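PDB 5U1T: separin from Saccharomyces cerevisiae, which cleaves the MCD1/SCC1 subunit of cohesin as a caspase-like cysteine protease at anaphase onset, and is held inactive by securin for most of the cell cycle. Local coordinates for residues Ile116-Phe121 and Leu154-His159; Arg162-Asp167 and His173-Ile178. All blocks are in the same frame, centred on the assembly; numbering follows the deposited sequence.

Contact 1: residues Ile116-Phe121 and Leu154-His159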
loop_
_atom_site.group_PDB
_atom_site.type_symbol
_atom_site.label_atom_id
_atom_site.label_comp_id
_atom_site.label_asym_id
_atom_site.label_seq_id
_atom_site.Cartn_x
_atom_site.Cartn_y
_atom_site.Cartn_z
ATOM N N ILE A 116 38.074 5.314 49.677
ATOM C CA ILE A 116 38.230 6.637 49.082
ATOM C C ILE A 116 39.636 6.831 48.519
ATOM O O ILE A 116 39.807 7.110 47.327
ATOM C CB ILE A 116 37.950 7.751 50.116
ATOM C CG1 ILE A 116 36.525 7.628 50.663
ATOM C CG2 ILE A 116 38.227 9.140 49.541
ATOM C CD1 ILE A 116 35.442 7.458 49.601
ATOM N N LEU A 117 40.632 6.665 49.383
ATOM C CA LEU A 117 42.033 6.839 49.028
ATOM C C LEU A 117 42.479 6.066 47.792
ATOM O O LEU A 117 43.195 6.599 46.966
ATOM C CB LEU A 117 42.923 6.442 50.218
ATOM C CG LEU A 117 42.849 7.370 51.426
ATOM C CD1 LEU A 117 43.662 6.820 52.577
ATOM C CD2 LEU A 117 43.314 8.766 51.058
ATOM N N LEU A 118 42.079 4.813 47.653
ATOM C CA LEU A 118 42.526 4.054 46.493
ATOM C C LEU A 118 41.466 3.979 45.371
ATOM O O LEU A 118 41.525 3.103 44.508
ATOM C CB LEU A 118 42.957 2.649 46.922
ATOM C CG LEU A 118 43.984 2.580 48.068
ATOM C CD1 LEU A 118 44.449 1.166 48.334
ATOM C CD2 LEU A 118 45.189 3.454 47.794
ATOM N N ALA A 119 40.516 4.912 45.347
ATOM C CA ALA A 119 39.554 4.972 44.239
ATOM C C ALA A 119 40.194 5.461 42.960
ATOM O O ALA A 119 40.922 6.448 42.960
ATOM C CB ALA A 119 38.381 5.867 44.590
ATOM N N ASP A 120 39.908 4.781 41.864
ATOM C CA ASP A 120 40.361 5.258 40.569
ATOM C C ASP A 120 39.637 6.520 40.120
ATOM O O ASP A 120 38.515 6.796 40.549
ATOM C CB ASP A 120 40.183 4.178 39.528
ATOM C CG ASP A 120 41.341 3.247 39.486
ATOM O OD1 ASP A 120 42.414 3.676 39.006
ATOM O OD2 ASP A 120 41.195 2.096 39.940
ATOM N N PHE A 121 40.290 7.294 39.259
ATOM C CA PHE A 121 39.611 8.391 38.582
ATOM C C PHE A 121 38.634 7.856 37.537
ATOM O O PHE A 121 38.924 6.883 36.848
ATOM C CB PHE A 121 40.614 9.322 37.916
ATOM C CG PHE A 121 41.365 10.200 38.869
ATOM C CD1 PHE A 121 42.503 9.739 39.515
ATOM C CD2 PHE A 121 40.950 11.505 39.104
ATOM C CE1 PHE A 121 43.216 10.567 40.393
ATOM C CE2 PHE A 121 41.658 12.342 39.974
ATOM C CZ PHE A 121 42.788 11.870 40.620
ATOM N N LEU A 154 50.864 4.604 52.355
ATOM C CA LEU A 154 52.036 4.297 51.556
ATOM C C LEU A 154 51.621 3.794 50.171
ATOM O O LEU A 154 52.125 4.288 49.168
ATOM C CB LEU A 154 52.926 3.281 52.268
ATOM C CG LEU A 154 53.618 3.810 53.536
ATOM C CD1 LEU A 154 54.515 2.761 54.194
ATOM C CD2 LEU A 154 54.400 5.093 53.262
ATOM N N GLU A 155 50.683 2.845 50.114
ATOM C CA GLU A 155 50.195 2.281 48.838
ATOM C C GLU A 155 49.665 3.367 47.887
ATOM O O GLU A 155 49.998 3.399 46.696
ATOM C CB GLU A 155 49.107 1.226 49.107
ATOM C CG GLU A 155 48.160 0.949 47.934
ATOM C CD GLU A 155 48.800 0.161 46.787
ATOM O OE1 GLU A 155 48.113 -0.045 45.751
ATOM O OE2 GLU A 155 49.977 -0.254 46.915
ATOM N N LEU A 156 48.844 4.246 48.451
ATOM C CA LEU A 156 48.392 5.468 47.804
ATOM C C LEU A 156 49.528 6.226 47.138
ATOM O O LEU A 156 49.547 6.409 45.923
ATOM C CB LEU A 156 47.719 6.374 48.834
ATOM C CG LEU A 156 47.351 7.771 48.369
ATOM C CD1 LEU A 156 46.264 7.606 47.353
ATOM C CD2 LEU A 156 46.898 8.639 49.531
ATOM N N PHE A 157 50.483 6.663 47.949
ATOM C CA PHE A 157 51.522 7.542 47.459
ATOM C C PHE A 157 52.551 6.778 46.639
ATOM O O PHE A 157 53.146 7.343 45.726
ATOM C CB PHE A 157 52.159 8.291 48.619
ATOM C CG PHE A 157 51.368 9.505 49.052
ATOM C CD1 PHE A 157 51.360 10.662 48.273
ATOM C CD2 PHE A 157 50.632 9.499 50.220
ATOM C CE1 PHE A 157 50.637 11.787 48.664
ATOM C CE2 PHE A 157 49.908 10.622 50.608
ATOM C CZ PHE A 157 49.913 11.763 49.834
ATOM N N SER A 158 52.719 5.489 46.926
ATOM C CA SER A 158 53.522 4.617 46.064
ATOM C C SER A 158 53.058 4.740 44.614
ATOM O O SER A 158 53.860 4.968 43.720
ATOM C CB SER A 158 53.443 3.150 46.525
ATOM O OG SER A 158 54.194 2.277 45.686
ATOM N N HIS A 159 51.754 4.603 44.398
ATOM C CA HIS A 159 51.166 4.733 43.069
ATOM C C HIS A 159 50.420 6.049 42.906
ATOM O O HIS A 159 49.313 6.070 42.376
ATOM C CB HIS A 159 50.215 3.580 42.785
ATOM C CG HIS A 159 50.874 2.244 42.819
ATOM N ND1 HIS A 159 50.774 1.392 43.900
ATOM C CD2 HIS A 159 51.651 1.612 41.910
ATOM C CE1 HIS A 159 51.457 0.291 43.651
ATOM N NE2 HIS A 159 52.001 0.400 42.449
#
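L118, the first residue to leave helical geometry after helix 113-117, brings its CA to 6.2 Å from the CA of L156 in the last turns of helix 146-158, the nearest pair of CA atoms across the two segments. Such a contact illustrates how the end of one helix can rest on the flank of another mainly through leucine branches, with the aliphatic part of a glutamate beside them. The two methyls of L118 divide the work: CD2 lies over the backbone at L156, 3.8 Å from its CA, while CD1 meets CG of E155 at 3.7 Å. The E155 chain bends at chi2 (73°), and its carboxylate goes on to a salt bridge with R334. L156 has CG anti to the backbone N (chi1 172°), which carries its two methyls across to L117. There CD2 meets CD2 of L117 at 3.9 Å, the side chains crossing at about a right angle, and CD1 sits against the carbonyl O of L117. That oxygen is hydrogen-bonded by K133 NZ. Helix 129-142 thus backs the junction, with L137 and I140 packed on L117, while helix 91-103 lies against I116 and A119 and helix 236-250 against L154, E155 and S158.

Contact 2: residues Arg162-Asp167 and His173-Ile178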
loop_
_atom_site.group_PDB
_atom_site.type_symbol
_atom_site.label_atom_id
_atom_site.label_comp_id
_atom_site.label_asym_id
_atom_site.label_seq_id
_atom_site.Cartn_x
_atom_site.Cartn_y
_atom_site.Cartn_z
ATOM N N ARG A 162 48.671 7.116 39.687
ATOM C CA ARG A 162 47.371 6.568 39.378
ATOM C C ARG A 162 46.294 7.118 40.291
ATOM O O ARG A 162 45.214 7.480 39.826
ATOM C CB ARG A 162 47.415 5.051 39.470
ATOM C CG ARG A 162 46.067 4.429 39.642
ATOM C CD ARG A 162 46.175 2.932 39.694
ATOM N NE ARG A 162 44.871 2.321 39.882
ATOM C CZ ARG A 162 44.672 1.019 40.031
ATOM N NH1 ARG A 162 43.439 0.556 40.186
ATOM N NH2 ARG A 162 45.697 0.181 40.015
ATOM N N TYR A 163 46.571 7.199 41.586
ATOM C CA TYR A 163 45.504 7.589 42.500
ATOM C C TYR A 163 45.356 9.097 42.658
ATOM O O TYR A 163 44.310 9.568 43.098
ATOM C CB TYR A 163 45.704 6.948 43.870
ATOM C CG TYR A 163 45.760 5.445 43.816
ATOM C CD1 TYR A 163 44.705 4.704 43.273
ATOM C CD2 TYR A 163 46.869 4.757 44.313
ATOM C CE1 TYR A 163 44.756 3.318 43.219
ATOM C CE2 TYR A 163 46.931 3.377 44.266
ATOM C CZ TYR A 163 45.873 2.665 43.717
ATOM O OH TYR A 163 45.959 1.298 43.677
ATOM N N LEU A 164 46.381 9.856 42.293
ATOM C CA LEU A 164 46.423 11.271 42.657
ATOM C C LEU A 164 46.775 12.216 41.523
ATOM O O LEU A 164 46.067 13.190 41.269
ATOM C CB LEU A 164 47.429 11.483 43.786
ATOM C CG LEU A 164 46.892 11.649 45.204
ATOM C CD1 LEU A 164 46.117 12.933 45.315
ATOM C CD2 LEU A 164 46.003 10.505 45.571
ATOM N N LEU A 165 47.887 11.930 40.857
ATOM C CA LEU A 165 48.505 12.868 39.927
ATOM C C LEU A 165 47.910 12.753 38.538
ATOM O O LEU A 165 48.611 12.463 37.567
ATOM C CB LEU A 165 50.021 12.640 39.879
ATOM C CG LEU A 165 50.720 12.584 41.241
ATOM C CD1 LEU A 165 52.200 12.321 41.083
ATOM C CD2 LEU A 165 50.488 13.858 42.033
ATOM N N LYS A 166 46.604 12.977 38.465
ATOM C CA LYS A 166 45.854 12.954 37.225
ATOM C C LYS A 166 45.003 14.204 37.153
ATOM O O LYS A 166 44.777 14.738 36.072
ATOM C CB LYS A 166 44.957 11.721 37.138
ATOM C CG LYS A 166 45.642 10.453 36.718
ATOM C CD LYS A 166 44.599 9.484 36.208
ATOM C CE LYS A 166 45.236 8.273 35.588
ATOM N NZ LYS A 166 45.115 7.122 36.495
ATOM N N ASP A 167 44.497 14.641 38.308
ATOM C CA ASP A 167 43.753 15.893 38.385
ATOM C C ASP A 167 44.683 16.999 37.900
ATOM O O ASP A 167 45.673 17.323 38.570
ATOM C CB ASP A 167 43.245 16.163 39.809
ATOM C CG ASP A 167 42.549 17.521 39.944
ATOM O OD1 ASP A 167 42.121 18.081 38.901
ATOM O OD2 ASP A 167 42.424 18.031 41.088
ATOM N N HIS A 173 50.367 22.754 46.724
ATOM C CA HIS A 173 50.726 23.203 48.067
ATOM C C HIS A 173 49.980 22.424 49.154
ATOM O O HIS A 173 50.576 21.998 50.128
ATOM C CB HIS A 173 50.463 24.703 48.228
ATOM C CG HIS A 173 50.932 25.242 49.538
ATOM N ND1 HIS A 173 52.267 25.276 49.891
ATOM C CD2 HIS A 173 50.248 25.716 50.610
ATOM C CE1 HIS A 173 52.385 25.766 51.115
ATOM N NE2 HIS A 173 51.177 26.036 51.575
ATOM N N ALA A 174 48.684 22.196 48.958
ATOM C CA ALA A 174 47.889 21.425 49.917
ATOM C C ALA A 174 48.399 19.994 50.063
ATOM O O ALA A 174 48.801 19.584 51.160
ATOM C CB ALA A 174 46.445 21.421 49.519
ATOM N N LEU A 175 48.392 19.247 48.960
ATOM C CA LEU A 175 48.836 17.851 48.956
ATOM C C LEU A 175 50.263 17.665 49.506
ATOM O O LEU A 175 50.526 16.742 50.283
ATOM C CB LEU A 175 48.754 17.271 47.539
ATOM C CG LEU A 175 49.297 15.849 47.368
ATOM C CD1 LEU A 175 48.473 14.854 48.150
ATOM C CD2 LEU A 175 49.370 15.441 45.913
ATOM N N THR A 176 51.181 18.536 49.103
ATOM C CA THR A 176 52.575 18.354 49.470
ATOM C C THR A 176 52.769 18.771 50.923
ATOM O O THR A 176 53.610 18.220 51.637
ATOM C CB THR A 176 53.518 19.151 48.545
ATOM O OG1 THR A 176 53.490 20.537 48.906
ATOM C CG2 THR A 176 53.103 19.006 47.074
ATOM N N LYS A 177 51.965 19.734 51.365
ATOM C CA LYS A 177 51.955 20.112 52.772
ATOM C C LYS A 177 51.417 18.957 53.611
ATOM O O LYS A 177 51.905 18.693 54.711
ATOM C CB LYS A 177 51.114 21.364 52.994
ATOM C CG LYS A 177 51.249 21.955 54.357
ATOM C CD LYS A 177 50.300 23.105 54.567
ATOM C CE LYS A 177 50.548 23.728 55.935
ATOM N NZ LYS A 177 49.469 24.666 56.335
ATOM N N ILE A 178 50.401 18.275 53.084
ATOM C CA ILE A 178 49.817 17.112 53.743
ATOM C C ILE A 178 50.883 16.032 53.938
ATOM O O ILE A 178 50.923 15.377 54.976
ATOM C CB ILE A 178 48.601 16.573 52.936
ATOM C CG1 ILE A 178 47.326 17.299 53.364
ATOM C CG2 ILE A 178 48.412 15.093 53.138
ATOM C CD1 ILE A 178 47.001 17.144 54.843
#
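A small, buried apolar contact joins the loop after the short helix 160-163 to the first turns of helix 172-185, in a helix-loop-helix connection of separase's helical domain. It shows how a chain leaving one helix can be tied to the next by a few leucine methyls. The backbones stay well apart, the nearest CA atoms being those of L164 and L175 at 9.4 Å, so side chains alone bridge the gap. L164 is the first residue after its helix to abandon helical angles, and its side chain starts out toward helix 172-185. On the helix side, L175 holds CG anti to its own backbone N (chi1 175°) and reaches back with both methyls. The two leucines meet obliquely, and L165 adds a second, lighter touch. An inverse gamma turn centred on L165 bends the loop here.

Neighbouring helices pack on this leucine group. Y200 of helix 190-203 lies on both L165 and L175, L170 of the intervening loop touches the same pair, and F157 of helix 146-158 rests against L175. Farther along helix 172-185, K177 makes a salt bridge with an acidic side chain of another protein's chain, and I178 packs on an apolar side chain of it, so this helix is shared between the leucine cluster and a protein interface. At the centre, CD1 of L164 is equidistant from both methyls of L175, 4.2 Å from CD1 and 4.2 Å from CD2, while CD2 of L165 stands 4.3 Å from CD2 of L175.

Contacts 1 and 2 come in series along the chain, and their centres lie about 10 Å apart, in the N-terminal helical region and far from the catalytic C-terminal part. Helix 146-158, which supplies one side of contact 1, is followed directly by helix 160-163, which carries the chain on into contact 2. The two also touch directly. D120 OD2 forms a salt bridge with R162 NH1 at 2.7 Å, E155 OE1 and Y163 OH probably share a hydrogen bond, and L156 packs on L164. Apolar and charged links thus join the chain after helix 113-117, helix 146-158 and helix 160-163, which are neighbours in space though not all in sequence.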